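Local structure of GCN5-related N-acetyltransferase (Sphaerobacter thermophilus, 3TT2) at residues A21-I26 / A43-V48; S86-V91 / Q128-A133; P220-L225 / G273-R278; I263-L268 / P296-R301. The protein is probably an acyltransferase of the GCN5-related family, expected to move an acyl group from an acyl-coenzyme A, as in its relatives, to an acceptor that is not known. All coordinates share one frame; numbering follows the deposited sequence.

Interaction 1 of 4, residues A21-I26 / A43-V48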
loop_
_atom_site.group_PDB
_atom_site.type_symbol
_atom_site.label_atom_id
_atom_site.label_comp_id
_atom_site.label_asym_id
_atom_site.label_seq_id
_atom_site.Cartn_x
_atom_site.Cartn_y
_atom_site.Cartn_z
ATOM N N ALA A 21 14.520 7.198 18.004
ATOM C CA ALA A 21 14.703 6.343 19.174
ATOM C C ALA A 21 13.388 5.731 19.679
ATOM O O ALA A 21 13.392 4.839 20.536
ATOM C CB ALA A 21 15.401 7.111 20.288
ATOM N N ASP A 22 12.270 6.216 19.152
ATOM C CA ASP A 22 10.960 5.667 19.489
ATOM C C ASP A 22 10.617 4.470 18.607
ATOM O O ASP A 22 9.642 3.765 18.864
ATOM C CB ASP A 22 9.861 6.728 19.340
ATOM C CG ASP A 22 9.970 7.848 20.364
ATOM O OD1 ASP A 22 10.439 7.586 21.495
ATOM O OD2 ASP A 22 9.573 8.991 20.029
ATOM N N ALA A 23 11.410 4.249 17.564
ATOM C CA ALA A 23 11.202 3.098 16.693
ATOM C C ALA A 23 10.956 1.776 17.438
ATOM O O ALA A 23 10.000 1.067 17.110
ATOM C CB ALA A 23 12.351 2.955 15.695
ATOM N N PRO A 24 11.817 1.432 18.431
ATOM C CA PRO A 24 11.577 0.179 19.157
ATOM C C PRO A 24 10.287 0.179 19.963
ATOM O O PRO A 24 9.560 -0.812 19.935
ATOM C CB PRO A 24 12.773 0.095 20.112
ATOM C CG PRO A 24 13.799 1.000 19.547
ATOM C CD PRO A 24 13.029 2.108 18.931
ATOM N N ALA A 25 10.013 1.273 20.669
ATOM C CA ALA A 25 8.818 1.365 21.496
ATOM C C ALA A 25 7.575 1.233 20.633
ATOM O O ALA A 25 6.666 0.470 20.962
ATOM C CB ALA A 25 8.801 2.677 22.253
ATOM N N ILE A 26 7.571 1.966 19.516
ATOM C CA ILE A 26 6.444 2.032 18.579
ATOM C C ILE A 26 6.191 0.715 17.845
ATOM O O ILE A 26 5.044 0.318 17.636
ATOM C CB ILE A 26 6.656 3.149 17.523
ATOM C CG1 ILE A 26 6.692 4.531 18.185
ATOM C CG2 ILE A 26 5.568 3.107 16.477
ATOM C CD1 ILE A 26 7.101 5.656 17.245
ATOM N N ALA A 43 5.752 -7.103 13.435
ATOM C CA ALA A 43 6.340 -5.764 13.517
ATOM C C ALA A 43 7.701 -5.688 14.208
ATOM O O ALA A 43 7.919 -6.299 15.255
ATOM C CB ALA A 43 5.372 -4.812 14.173
ATOM N N SER A 44 8.613 -4.934 13.598
ATOM C CA SER A 44 9.949 -4.710 14.149
ATOM C C SER A 44 10.301 -3.229 14.042
ATOM O O SER A 44 9.774 -2.521 13.185
ATOM C CB SER A 44 10.990 -5.545 13.398
ATOM O OG SER A 44 11.143 -5.102 12.059
ATOM N N ALA A 45 11.184 -2.763 14.917
ATOM C CA ALA A 45 11.655 -1.386 14.865
ATOM C C ALA A 45 12.353 -1.133 13.539
ATOM O O ALA A 45 12.337 -0.020 13.020
ATOM C CB ALA A 45 12.596 -1.103 16.009
ATOM N N GLU A 46 12.960 -2.181 12.999
ATOM C CA GLU A 46 13.604 -2.123 11.702
ATOM C C GLU A 46 12.649 -1.659 10.603
ATOM O O GLU A 46 13.013 -0.827 9.768
ATOM C CB GLU A 46 14.133 -3.497 11.357
ATOM C CG GLU A 46 14.940 -3.534 10.100
ATOM C CD GLU A 46 15.530 -4.902 9.849
ATOM O OE1 GLU A 46 16.106 -5.496 10.794
ATOM O OE2 GLU A 46 15.408 -5.388 8.706
ATOM N N GLU A 47 11.433 -2.203 10.596
ATOM C CA GLU A 47 10.421 -1.797 9.621
ATOM C C GLU A 47 10.008 -0.344 9.819
ATOM O O GLU A 47 9.905 0.412 8.857
ATOM C CB GLU A 47 9.182 -2.694 9.694
ATOM C CG GLU A 47 9.286 -3.959 8.862
ATOM C CD GLU A 47 8.021 -4.796 8.900
ATOM O OE1 GLU A 47 8.125 -6.031 9.092
ATOM O OE2 GLU A 47 6.925 -4.220 8.726
ATOM N N VAL A 48 9.767 0.029 11.075
ATOM C CA VAL A 48 9.388 1.392 11.435
ATOM C C VAL A 48 10.395 2.386 10.871
ATOM O O VAL A 48 10.024 3.315 10.157
ATOM C CB VAL A 48 9.254 1.545 12.971
ATOM C CG1 VAL A 48 9.287 2.996 13.392
ATOM C CG2 VAL A 48 7.978 0.892 13.460
#
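A chi1 of 162° sets CG1 of Val48 opposite the backbone N and carries this methyl to Ala23, where it lies 3.8 Å from CB and touches CA as well. The other branch, CG2, is turned toward Ile26, but the meeting with Ile26 CG2 is loose. Ala45 needs no torsion: its CB points toward the facing helix and sits 3.5 Å from Pro24 CA, with Ala23 O 3.6 Å from the same CB. Ala23 CB and Ala45 CB meet 4.1 Å apart. Such small side chains let the two helix starts come within 4.6 Å, measured from Pro24 CA to Ala45 CA. Just before Ala45, Ser44 N-caps its helix, OG accepting from Glu47 N at 3.3 Å. Trp52 packs on Ala23 and Ile26. The pairing is that of the two helices which follow the first strand in the GNAT fold, here helices 23-36 and 45-51.

Interaction 2 of 4, residues S86-V91 / Q128-A133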
loop_
_atom_site.group_PDB
_atom_site.type_symbol
_atom_site.label_atom_id
_atom_site.label_comp_id
_atom_site.label_asym_id
_atom_site.label_seq_id
_atom_site.Cartn_x
_atom_site.Cartn_y
_atom_site.Cartn_z
ATOM N N SER A 86 -4.128 10.100 3.631
ATOM C CA SER A 86 -4.212 8.775 4.210
ATOM C C SER A 86 -3.610 8.814 5.607
ATOM O O SER A 86 -2.574 9.441 5.833
ATOM C CB SER A 86 -3.457 7.773 3.347
ATOM O OG SER A 86 -4.152 7.506 2.148
ATOM N N VAL A 87 -4.264 8.145 6.547
ATOM C CA VAL A 87 -3.861 8.202 7.944
ATOM C C VAL A 87 -3.667 6.787 8.470
ATOM O O VAL A 87 -4.538 5.940 8.274
ATOM C CB VAL A 87 -4.918 8.943 8.792
ATOM C CG1 VAL A 87 -4.554 8.905 10.262
ATOM C CG2 VAL A 87 -5.066 10.359 8.333
ATOM N N TYR A 88 -2.516 6.498 9.080
ATOM C CA TYR A 88 -2.330 5.169 9.667
ATOM C C TYR A 88 -2.193 5.259 11.168
ATOM O O TYR A 88 -1.144 5.669 11.670
ATOM C CB TYR A 88 -1.100 4.503 9.032
ATOM C CG TYR A 88 -1.196 4.476 7.518
ATOM C CD1 TYR A 88 -1.771 3.397 6.862
ATOM C CD2 TYR A 88 -0.759 5.556 6.750
ATOM C CE1 TYR A 88 -1.882 3.378 5.489
ATOM C CE2 TYR A 88 -0.870 5.548 5.367
ATOM C CZ TYR A 88 -1.433 4.458 4.749
ATOM O OH TYR A 88 -1.549 4.434 3.382
ATOM N N GLY A 89 -3.249 4.881 11.887
ATOM C CA GLY A 89 -3.238 4.984 13.338
ATOM C C GLY A 89 -3.112 3.651 14.036
ATOM O O GLY A 89 -3.339 2.601 13.420
ATOM N N TYR A 90 -2.771 3.688 15.327
ATOM C CA TYR A 90 -2.767 2.502 16.195
ATOM C C TYR A 90 -3.020 2.960 17.605
ATOM O O TYR A 90 -2.460 3.965 18.029
ATOM C CB TYR A 90 -1.413 1.792 16.160
ATOM C CG TYR A 90 -0.931 1.508 14.764
ATOM C CD1 TYR A 90 -1.130 0.268 14.178
ATOM C CD2 TYR A 90 -0.290 2.494 14.014
ATOM C CE1 TYR A 90 -0.699 0.019 12.892
ATOM C CE2 TYR A 90 0.128 2.254 12.737
ATOM C CZ TYR A 90 -0.072 1.020 12.184
ATOM O OH TYR A 90 0.360 0.812 10.904
ATOM N N VAL A 91 -3.810 2.204 18.355
ATOM C CA VAL A 91 -3.962 2.473 19.783
ATOM C C VAL A 91 -3.789 1.175 20.537
ATOM O O VAL A 91 -4.438 0.176 20.234
ATOM C CB VAL A 91 -5.316 3.137 20.147
ATOM C CG1 VAL A 91 -6.454 2.350 19.593
ATOM C CG2 VAL A 91 -5.477 3.252 21.658
ATOM N N GLN A 128 -8.652 9.545 4.612
ATOM C CA GLN A 128 -9.000 8.144 4.549
ATOM C C GLN A 128 -8.131 7.244 5.424
ATOM O O GLN A 128 -6.946 7.519 5.657
ATOM C CB GLN A 128 -8.976 7.666 3.108
ATOM C CG GLN A 128 -7.605 7.592 2.495
ATOM C CD GLN A 128 -7.671 7.268 1.024
ATOM O OE1 GLN A 128 -8.677 7.537 0.369
ATOM N NE2 GLN A 128 -6.608 6.680 0.493
ATOM N N HIS A 129 -8.754 6.168 5.904
ATOM C CA HIS A 129 -8.126 5.188 6.774
ATOM C C HIS A 129 -8.266 3.811 6.153
ATOM O O HIS A 129 -9.286 3.504 5.540
ATOM C CB HIS A 129 -8.837 5.150 8.118
ATOM C CG HIS A 129 -8.528 6.311 9.008
ATOM N ND1 HIS A 129 -7.684 6.209 10.094
ATOM C CD2 HIS A 129 -8.971 7.591 8.996
ATOM C CE1 HIS A 129 -7.612 7.381 10.704
ATOM N NE2 HIS A 129 -8.385 8.236 10.057
ATOM N N TYR A 130 -7.254 2.972 6.316
ATOM C CA TYR A 130 -7.399 1.587 5.913
ATOM C C TYR A 130 -7.570 0.738 7.156
ATOM O O TYR A 130 -6.642 0.585 7.946
ATOM C CB TYR A 130 -6.183 1.118 5.148
ATOM C CG TYR A 130 -5.867 1.915 3.918
ATOM C CD1 TYR A 130 -6.231 1.453 2.661
ATOM C CD2 TYR A 130 -5.176 3.108 4.002
ATOM C CE1 TYR A 130 -5.935 2.170 1.510
ATOM C CE2 TYR A 130 -4.869 3.837 2.851
ATOM C CZ TYR A 130 -5.256 3.357 1.609
ATOM O OH TYR A 130 -4.961 4.065 0.465
ATOM N N ILE A 131 -8.761 0.180 7.317
ATOM C CA ILE A 131 -9.089 -0.569 8.511
ATOM C C ILE A 131 -9.051 -2.074 8.245
ATOM O O ILE A 131 -9.588 -2.537 7.247
ATOM C CB ILE A 131 -10.481 -0.162 9.037
ATOM C CG1 ILE A 131 -10.565 1.356 9.184
ATOM C CG2 ILE A 131 -10.763 -0.811 10.379
ATOM C CD1 ILE A 131 -9.414 1.937 9.967
ATOM N N ARG A 132 -8.402 -2.832 9.128
ATOM C CA ARG A 132 -8.529 -4.280 9.096
ATOM C C ARG A 132 -9.999 -4.670 9.160
ATOM O O ARG A 132 -10.724 -4.214 10.043
ATOM C CB ARG A 132 -7.791 -4.910 10.274
ATOM C CG ARG A 132 -6.293 -5.005 10.093
ATOM C CD ARG A 132 -5.933 -5.867 8.894
ATOM N NE ARG A 132 -6.749 -7.068 8.816
ATOM C CZ ARG A 132 -6.421 -8.207 9.405
ATOM N NH1 ARG A 132 -7.206 -9.270 9.299
ATOM N NH2 ARG A 132 -5.300 -8.274 10.099
ATOM N N ALA A 133 -10.435 -5.518 8.229
ATOM C CA ALA A 133 -11.831 -5.959 8.192
ATOM C C ALA A 133 -12.237 -6.604 9.510
ATOM O O ALA A 133 -13.400 -6.527 9.923
ATOM C CB ALA A 133 -12.072 -6.924 7.031
#
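Gln128 O receives Val87 N at 2.9 Å, and Ser86 CA, 3.3 Å from the same oxygen, adds a CA-H...O contact. Beside this parallel bridge the Gln128 side chain, extended beyond CG, reaches across to Ser86: with CG set between the backbone N and carbonyl carbon (chi1 70°), NE2 donates to Ser86 OG at 3.1 Å, the hydroxyl lying somewhat out of the amide plane. The other end of the amide, OE1, accepts from Arg314 NE. A leucine in place of Gln128 would probably leave both Ser86 OG and Arg314 NE without this mate. Ser86 OG also reaches the edge of the Tyr130 ring. That ring and the ring of Tyr88 are almost parallel, 4° apart, yet slid so far that they barely overlap, meeting through Tyr88 CE1 and Tyr130 CD2 at 3.6 Å. On the face of Val87 and His129, Val87 CB stands over the imidazole, 3.9 Å from its centroid, a CH-pi contact. Beyond this the strands part at 44°, a splay consistent with that of the fourth and fifth strands which in GNAT enzymes opens the acetyl-CoA cleft. Strand 71-80 flanks residues 86-91, strand 305-316 flanks residues 128-132, and helix 136-144 covers His129 and Ile131 through Met142.

Interaction 3 of 4, residues P220-L225 / G273-R278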
loop_
_atom_site.group_PDB
_atom_site.type_symbol
_atom_site.label_atom_id
_atom_site.label_comp_id
_atom_site.label_asym_id
_atom_site.label_seq_id
_atom_site.Cartn_x
_atom_site.Cartn_y
_atom_site.Cartn_z
ATOM N N PRO A 220 16.493 -5.235 -12.472
ATOM C CA PRO A 220 15.567 -5.454 -13.587
ATOM C C PRO A 220 15.104 -6.903 -13.714
ATOM O O PRO A 220 14.129 -7.164 -14.418
ATOM C CB PRO A 220 16.395 -5.076 -14.813
ATOM C CG PRO A 220 17.799 -4.824 -14.315
ATOM C CD PRO A 220 17.893 -5.265 -12.917
ATOM N N GLU A 221 15.815 -7.824 -13.066
ATOM C CA GLU A 221 15.489 -9.246 -13.084
ATOM C C GLU A 221 14.005 -9.459 -12.740
ATOM O O GLU A 221 13.352 -10.367 -13.267
ATOM C CB GLU A 221 16.363 -9.950 -12.043
ATOM C CG GLU A 221 17.076 -11.247 -12.455
ATOM C CD GLU A 221 17.894 -11.856 -11.289
ATOM O OE1 GLU A 221 19.114 -11.578 -11.195
ATOM O OE2 GLU A 221 17.320 -12.609 -10.462
ATOM N N LEU A 222 13.494 -8.604 -11.853
ATOM C CA LEU A 222 12.124 -8.661 -11.334
ATOM C C LEU A 222 11.107 -7.749 -12.075
ATOM O O LEU A 222 9.931 -7.657 -11.680
ATOM C CB LEU A 222 12.139 -8.293 -9.845
ATOM C CG LEU A 222 13.016 -9.047 -8.828
ATOM C CD1 LEU A 222 12.910 -8.394 -7.459
ATOM C CD2 LEU A 222 12.623 -10.504 -8.743
ATOM N N TRP A 223 11.548 -7.053 -13.120
ATOM C CA TRP A 223 10.605 -6.327 -13.951
ATOM C C TRP A 223 10.327 -7.082 -15.241
ATOM O O TRP A 223 11.139 -7.090 -16.165
ATOM C CB TRP A 223 11.150 -4.952 -14.291
ATOM C CG TRP A 223 10.916 -3.982 -13.232
ATOM C CD1 TRP A 223 10.770 -4.240 -11.903
ATOM C CD2 TRP A 223 10.754 -2.575 -13.393
ATOM N NE1 TRP A 223 10.542 -3.069 -11.220
ATOM C CE2 TRP A 223 10.522 -2.032 -12.115
ATOM C CE3 TRP A 223 10.787 -1.715 -14.496
ATOM C CZ2 TRP A 223 10.331 -0.668 -11.906
ATOM C CZ3 TRP A 223 10.593 -0.358 -14.290
ATOM C CH2 TRP A 223 10.368 0.150 -13.005
ATOM N N LEU A 224 9.136 -7.655 -15.329
ATOM C CA LEU A 224 8.774 -8.446 -16.490
ATOM C C LEU A 224 7.758 -7.735 -17.344
ATOM O O LEU A 224 6.857 -7.059 -16.845
ATOM C CB LEU A 224 8.223 -9.805 -16.087
ATOM C CG LEU A 224 9.166 -10.667 -15.268
ATOM C CD1 LEU A 224 8.491 -11.987 -15.115
ATOM C CD2 LEU A 224 10.465 -10.845 -15.976
ATOM N N LEU A 225 7.924 -7.898 -18.647
ATOM C CA LEU A 225 7.050 -7.310 -19.625
ATOM C C LEU A 225 6.490 -8.448 -20.472
ATOM O O LEU A 225 7.242 -9.294 -20.945
ATOM C CB LEU A 225 7.852 -6.365 -20.511
ATOM C CG LEU A 225 8.823 -5.386 -19.849
ATOM C CD1 LEU A 225 9.443 -4.464 -20.896
ATOM C CD2 LEU A 225 8.144 -4.576 -18.773
ATOM N N GLY A 273 8.699 -17.401 -10.503
ATOM C CA GLY A 273 9.810 -18.267 -10.806
ATOM C C GLY A 273 11.116 -17.553 -10.554
ATOM O O GLY A 273 12.039 -18.139 -10.018
ATOM N N VAL A 274 11.189 -16.282 -10.930
ATOM C CA VAL A 274 12.398 -15.492 -10.720
ATOM C C VAL A 274 12.721 -15.347 -9.231
ATOM O O VAL A 274 13.879 -15.482 -8.818
ATOM C CB VAL A 274 12.266 -14.099 -11.327
ATOM C CG1 VAL A 274 13.401 -13.227 -10.865
ATOM C CG2 VAL A 274 12.222 -14.176 -12.844
ATOM N N TYR A 275 11.687 -15.085 -8.434
ATOM C CA TYR A 275 11.837 -14.965 -6.991
ATOM C C TYR A 275 12.267 -16.289 -6.411
ATOM O O TYR A 275 13.121 -16.349 -5.511
ATOM C CB TYR A 275 10.517 -14.578 -6.329
ATOM C CG TYR A 275 10.204 -13.107 -6.318
ATOM C CD1 TYR A 275 10.990 -12.212 -5.608
ATOM C CD2 TYR A 275 9.096 -12.619 -6.984
ATOM C CE1 TYR A 275 10.692 -10.853 -5.593
ATOM C CE2 TYR A 275 8.794 -11.281 -6.981
ATOM C CZ TYR A 275 9.593 -10.395 -6.292
ATOM O OH TYR A 275 9.264 -9.058 -6.288
ATOM N N TYR A 276 11.643 -17.354 -6.901
ATOM C CA TYR A 276 11.910 -18.654 -6.332
ATOM C C TYR A 276 13.345 -19.030 -6.597
ATOM O O TYR A 276 14.049 -19.465 -5.705
ATOM C CB TYR A 276 10.991 -19.733 -6.879
ATOM C CG TYR A 276 11.415 -21.109 -6.414
ATOM C CD1 TYR A 276 11.115 -21.555 -5.116
ATOM C CD2 TYR A 276 12.142 -21.962 -7.253
ATOM C CE1 TYR A 276 11.522 -22.818 -4.673
ATOM C CE2 TYR A 276 12.550 -23.226 -6.816
ATOM C CZ TYR A 276 12.233 -23.636 -5.531
ATOM O OH TYR A 276 12.624 -24.865 -5.104
ATOM N N ARG A 277 13.803 -18.848 -7.821
ATOM C CA ARG A 277 15.127 -19.362 -8.106
ATOM C C ARG A 277 16.216 -18.378 -7.663
ATOM O O ARG A 277 17.404 -18.661 -7.715
ATOM C CB ARG A 277 15.217 -19.910 -9.540
ATOM C CG ARG A 277 15.596 -18.957 -10.614
ATOM C CD ARG A 277 15.314 -19.643 -11.949
ATOM N NE ARG A 277 13.916 -19.488 -12.357
ATOM C CZ ARG A 277 13.463 -18.479 -13.098
ATOM N NH1 ARG A 277 14.296 -17.533 -13.538
ATOM N NH2 ARG A 277 12.178 -18.419 -13.404
ATOM N N ARG A 278 15.761 -17.231 -7.183
ATOM C CA ARG A 278 16.567 -16.257 -6.444
ATOM C C ARG A 278 16.669 -16.551 -4.935
ATOM O O ARG A 278 17.541 -16.022 -4.229
ATOM C CB ARG A 278 15.885 -14.916 -6.615
ATOM C CG ARG A 278 16.606 -13.746 -6.127
ATOM C CD ARG A 278 16.476 -12.715 -7.202
ATOM N NE ARG A 278 16.399 -11.368 -6.666
ATOM C CZ ARG A 278 16.370 -10.281 -7.422
ATOM N NH1 ARG A 278 16.424 -10.381 -8.749
ATOM N NH2 ARG A 278 16.291 -9.092 -6.852
#
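Leu222 ends the 3-10 turn that leads into strand 223-228, its CA 6.9 Å from Val274 CA in helix 263-278, and a bond of 2.9 Å from Trp223 N to Pro220 O closes that turn. Both methyls of Leu222 are used. CD2 lies 3.5 Å from Val274 CG1 and over one face of the Tyr275 ring, 3.9 Å from its centroid and 17° off the normal, a CH-pi contact. CD1 also touches Tyr275 CE1 and rests on a face of the Arg278 guanidinium, 3.5 Å from NH2. Arg278 gets there with CG anti to the backbone N (chi1 -171°) and a chain bent at the next two torsions, which brings NH1 within 2.9 Å of Glu221 OE2 in a salt bridge. The bond runs in the guanidinium plane but meets the carboxylate from above, the two planes standing 81° apart. A second acid, Asp219, takes NH2, so the group is held by charge at its rim while leucine covers a face. Tyr275 OH bonds to Gln241 O of strand 233-243, the neighbour with which Leu222 and Leu224 pair through the backbone, while Leu224 packs on Val271 farther back along helix 263-278.

Interaction 4 of 4, residues I263-L268 / P296-R301. With SO4 (sulfate ion), chain B.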
loop_
_atom_site.group_PDB
_atom_site.type_symbol
_atom_site.label_atom_id
_atom_site.label_comp_id
_atom_site.label_asym_id
_atom_site.label_seq_id
_atom_site.Cartn_x
_atom_site.Cartn_y
_atom_site.Cartn_z
ATOM N N ILE A 263 -2.757 -13.494 -19.808
ATOM C CA ILE A 263 -1.443 -12.866 -19.721
ATOM C C ILE A 263 -0.998 -12.484 -18.283
ATOM O O ILE A 263 0.177 -12.587 -17.941
ATOM C CB ILE A 263 -1.373 -11.633 -20.648
ATOM C CG1 ILE A 263 -1.346 -12.065 -22.114
ATOM C CG2 ILE A 263 -0.153 -10.775 -20.343
ATOM C CD1 ILE A 263 -1.738 -10.949 -23.058
ATOM N N ALA A 264 -1.933 -12.041 -17.452
ATOM C CA ALA A 264 -1.603 -11.656 -16.087
ATOM C C ALA A 264 -1.134 -12.882 -15.299
ATOM O O ALA A 264 -0.131 -12.826 -14.601
ATOM C CB ALA A 264 -2.794 -11.021 -15.425
ATOM N N LEU A 265 -1.848 -13.996 -15.435
ATOM C CA LEU A 265 -1.426 -15.251 -14.816
ATOM C C LEU A 265 -0.030 -15.714 -15.252
ATOM O O LEU A 265 0.765 -16.129 -14.424
ATOM C CB LEU A 265 -2.431 -16.355 -15.081
ATOM C CG LEU A 265 -2.148 -17.626 -14.299
ATOM C CD1 LEU A 265 -2.150 -17.273 -12.848
ATOM C CD2 LEU A 265 -3.208 -18.683 -14.578
ATOM N N ALA A 266 0.268 -15.642 -16.542
ATOM C CA ALA A 266 1.610 -15.944 -17.016
ATOM C C ALA A 266 2.608 -14.986 -16.411
ATOM O O ALA A 266 3.689 -15.412 -15.991
ATOM C CB ALA A 266 1.683 -15.871 -18.521
ATOM N N LEU A 267 2.271 -13.695 -16.373
ATOM C CA LEU A 267 3.204 -12.710 -15.813
ATOM C C LEU A 267 3.528 -13.045 -14.360
ATOM O O LEU A 267 4.679 -13.071 -13.975
ATOM C CB LEU A 267 2.689 -11.275 -15.913
ATOM C CG LEU A 267 3.022 -10.610 -17.243
ATOM C CD1 LEU A 267 2.314 -9.264 -17.364
ATOM C CD2 LEU A 267 4.507 -10.453 -17.426
ATOM N N LEU A 268 2.496 -13.322 -13.576
ATOM C CA LEU A 268 2.681 -13.604 -12.182
ATOM C C LEU A 268 3.500 -14.877 -11.996
ATOM O O LEU A 268 4.476 -14.879 -11.255
ATOM C CB LEU A 268 1.331 -13.710 -11.474
ATOM C CG LEU A 268 0.705 -12.389 -11.027
ATOM C CD1 LEU A 268 -0.609 -12.646 -10.291
ATOM C CD2 LEU A 268 1.655 -11.563 -10.165
ATOM N N PRO A 296 -9.926 -10.934 -7.609
ATOM C CA PRO A 296 -10.029 -11.602 -8.902
ATOM C C PRO A 296 -9.502 -13.018 -8.823
ATOM O O PRO A 296 -8.476 -13.254 -8.158
ATOM C CB PRO A 296 -9.086 -10.789 -9.760
ATOM C CG PRO A 296 -9.171 -9.451 -9.199
ATOM C CD PRO A 296 -9.245 -9.638 -7.729
ATOM N N ARG A 297 -10.163 -13.944 -9.520
ATOM C CA ARG A 297 -9.723 -15.333 -9.523
ATOM C C ARG A 297 -8.260 -15.447 -9.961
ATOM O O ARG A 297 -7.603 -16.432 -9.655
ATOM C CB ARG A 297 -10.643 -16.220 -10.371
ATOM C CG ARG A 297 -12.007 -16.482 -9.725
ATOM C CD ARG A 297 -12.795 -17.506 -10.522
ATOM N NE ARG A 297 -14.182 -17.597 -10.075
ATOM C CZ ARG A 297 -14.623 -18.427 -9.139
ATOM N NH1 ARG A 297 -13.786 -19.255 -8.533
ATOM N NH2 ARG A 297 -15.905 -18.429 -8.809
ATOM N N LEU A 298 -7.748 -14.408 -10.619
ATOM C CA LEU A 298 -6.362 -14.352 -11.061
ATOM C C LEU A 298 -5.356 -14.755 -9.988
ATOM O O LEU A 298 -4.428 -15.526 -10.246
ATOM C CB LEU A 298 -6.030 -12.925 -11.480
ATOM C CG LEU A 298 -4.546 -12.635 -11.699
ATOM C CD1 LEU A 298 -3.952 -13.536 -12.785
ATOM C CD2 LEU A 298 -4.278 -11.178 -12.005
ATOM N N TYR A 299 -5.541 -14.235 -8.779
ATOM C CA TYR A 299 -4.497 -14.312 -7.747
ATOM C C TYR A 299 -4.427 -15.674 -7.081
ATOM O O TYR A 299 -3.354 -16.230 -6.886
ATOM C CB TYR A 299 -4.660 -13.166 -6.751
ATOM C CG TYR A 299 -4.509 -11.840 -7.455
ATOM C CD1 TYR A 299 -3.249 -11.298 -7.670
ATOM C CD2 TYR A 299 -5.613 -11.162 -7.973
ATOM C CE1 TYR A 299 -3.084 -10.104 -8.337
ATOM C CE2 TYR A 299 -5.459 -9.964 -8.665
ATOM C CZ TYR A 299 -4.184 -9.440 -8.837
ATOM O OH TYR A 299 -3.971 -8.255 -9.497
ATOM N N ARG A 300 -5.586 -16.235 -6.773
ATOM C CA ARG A 300 -5.639 -17.578 -6.244
ATOM C C ARG A 300 -5.123 -18.580 -7.299
ATOM O O ARG A 300 -4.362 -19.505 -6.990
ATOM C CB ARG A 300 -7.052 -17.871 -5.770
ATOM C CG ARG A 300 -7.320 -19.303 -5.452
ATOM C CD ARG A 300 -8.545 -19.435 -4.582
ATOM N NE ARG A 300 -8.860 -20.838 -4.336
ATOM C CZ ARG A 300 -9.988 -21.265 -3.778
ATOM N NH1 ARG A 300 -10.921 -20.392 -3.409
ATOM N NH2 ARG A 300 -10.185 -22.566 -3.592
ATOM N N ARG A 301 -5.482 -18.354 -8.555
ATOM C CA ARG A 301 -4.975 -19.171 -9.658
ATOM C C ARG A 301 -3.466 -19.070 -9.821
ATOM O O ARG A 301 -2.864 -19.972 -10.368
ATOM C CB ARG A 301 -5.672 -18.821 -10.981
ATOM C CG ARG A 301 -7.070 -19.391 -11.077
ATOM C CD ARG A 301 -7.707 -19.127 -12.416
ATOM N NE ARG A 301 -9.066 -19.653 -12.468
ATOM C CZ ARG A 301 -10.078 -19.040 -13.079
ATOM N NH1 ARG A 301 -9.882 -17.865 -13.681
ATOM N NH2 ARG A 301 -11.289 -19.592 -13.074
HETATM S S SO4 B . -6.075 -10.631 -17.980
HETATM O O1 SO4 B . -4.912 -11.152 -18.684
HETATM O O2 SO4 B . -6.598 -11.594 -17.047
HETATM O O3 SO4 B . -5.743 -9.390 -17.282
HETATM O O4 SO4 B . -7.151 -10.400 -18.936
#
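Leu298 carries the tight part of the contact, both its methyls set against the first turn of helix 263-278. CG anti to the backbone N (chi1 168°) swings the branches across: CD2 meets Ala264 CB at 3.7 Å, and CD1 lies over the backbone of Leu265, 3.4 Å from its N. Behind them Leu268 CD1 reaches the Tyr299 ring at CD1, 4.0 Å away, and brushes Leu298 CG; Leu285 and Met304 pack on both Leu268 and Tyr299 on this buried side. With Leu298 cut back to an alanine both methyls go, which would probably open a gap between the helices and leave Ala264 CB without its partner in the short helix. The axes of segments 263-268 and 297-301, the latter a weakly bonded helix, pass 9.7 Å apart at -36°. Helix 263-278 probably corresponds to the GNAT helix that follows the pyrophosphate-binding loop, and a sulfate, probably from the crystallisation liquor, sits at its N-terminal end: Ala264 N makes a weak 3.3 Å bond to sulfate O1, and Gly260 N binds the ion too. This is consistent with a place for the coenzyme's phosphates. The outer side is looser. Leu265 CD1 lies alongside the end of the short helix, 3.7 Å from Arg301 O and 4.3 Å from Arg301 CB; the rest of that arginine leads away to the surface, where a glycerol lies about 3 Å from its side chain.

From the N terminus, interaction 1 closes first, over a mostly helical span of 16 residues, and joins the two opening helices of the N-terminal GNAT region. Interaction 2 follows in series, about 6 Å away at the nearest atoms, tying strand 84-91 to strand 125-132 across the intervening helix 100-115. The other two belong to the C-terminal GNAT region and cross: 220-225 is followed by 263-268, then 273-278, then 296-301. Interaction 3 joins the start of strand 223-228 to the end of helix 263-278, interaction 4 the start of that helix to helix 297-301, and they touch where Leu224 CB meets Leu267 CD2 at 4.0 Å. Interactions 2 and 4 lie on opposite sides of the chain's centre.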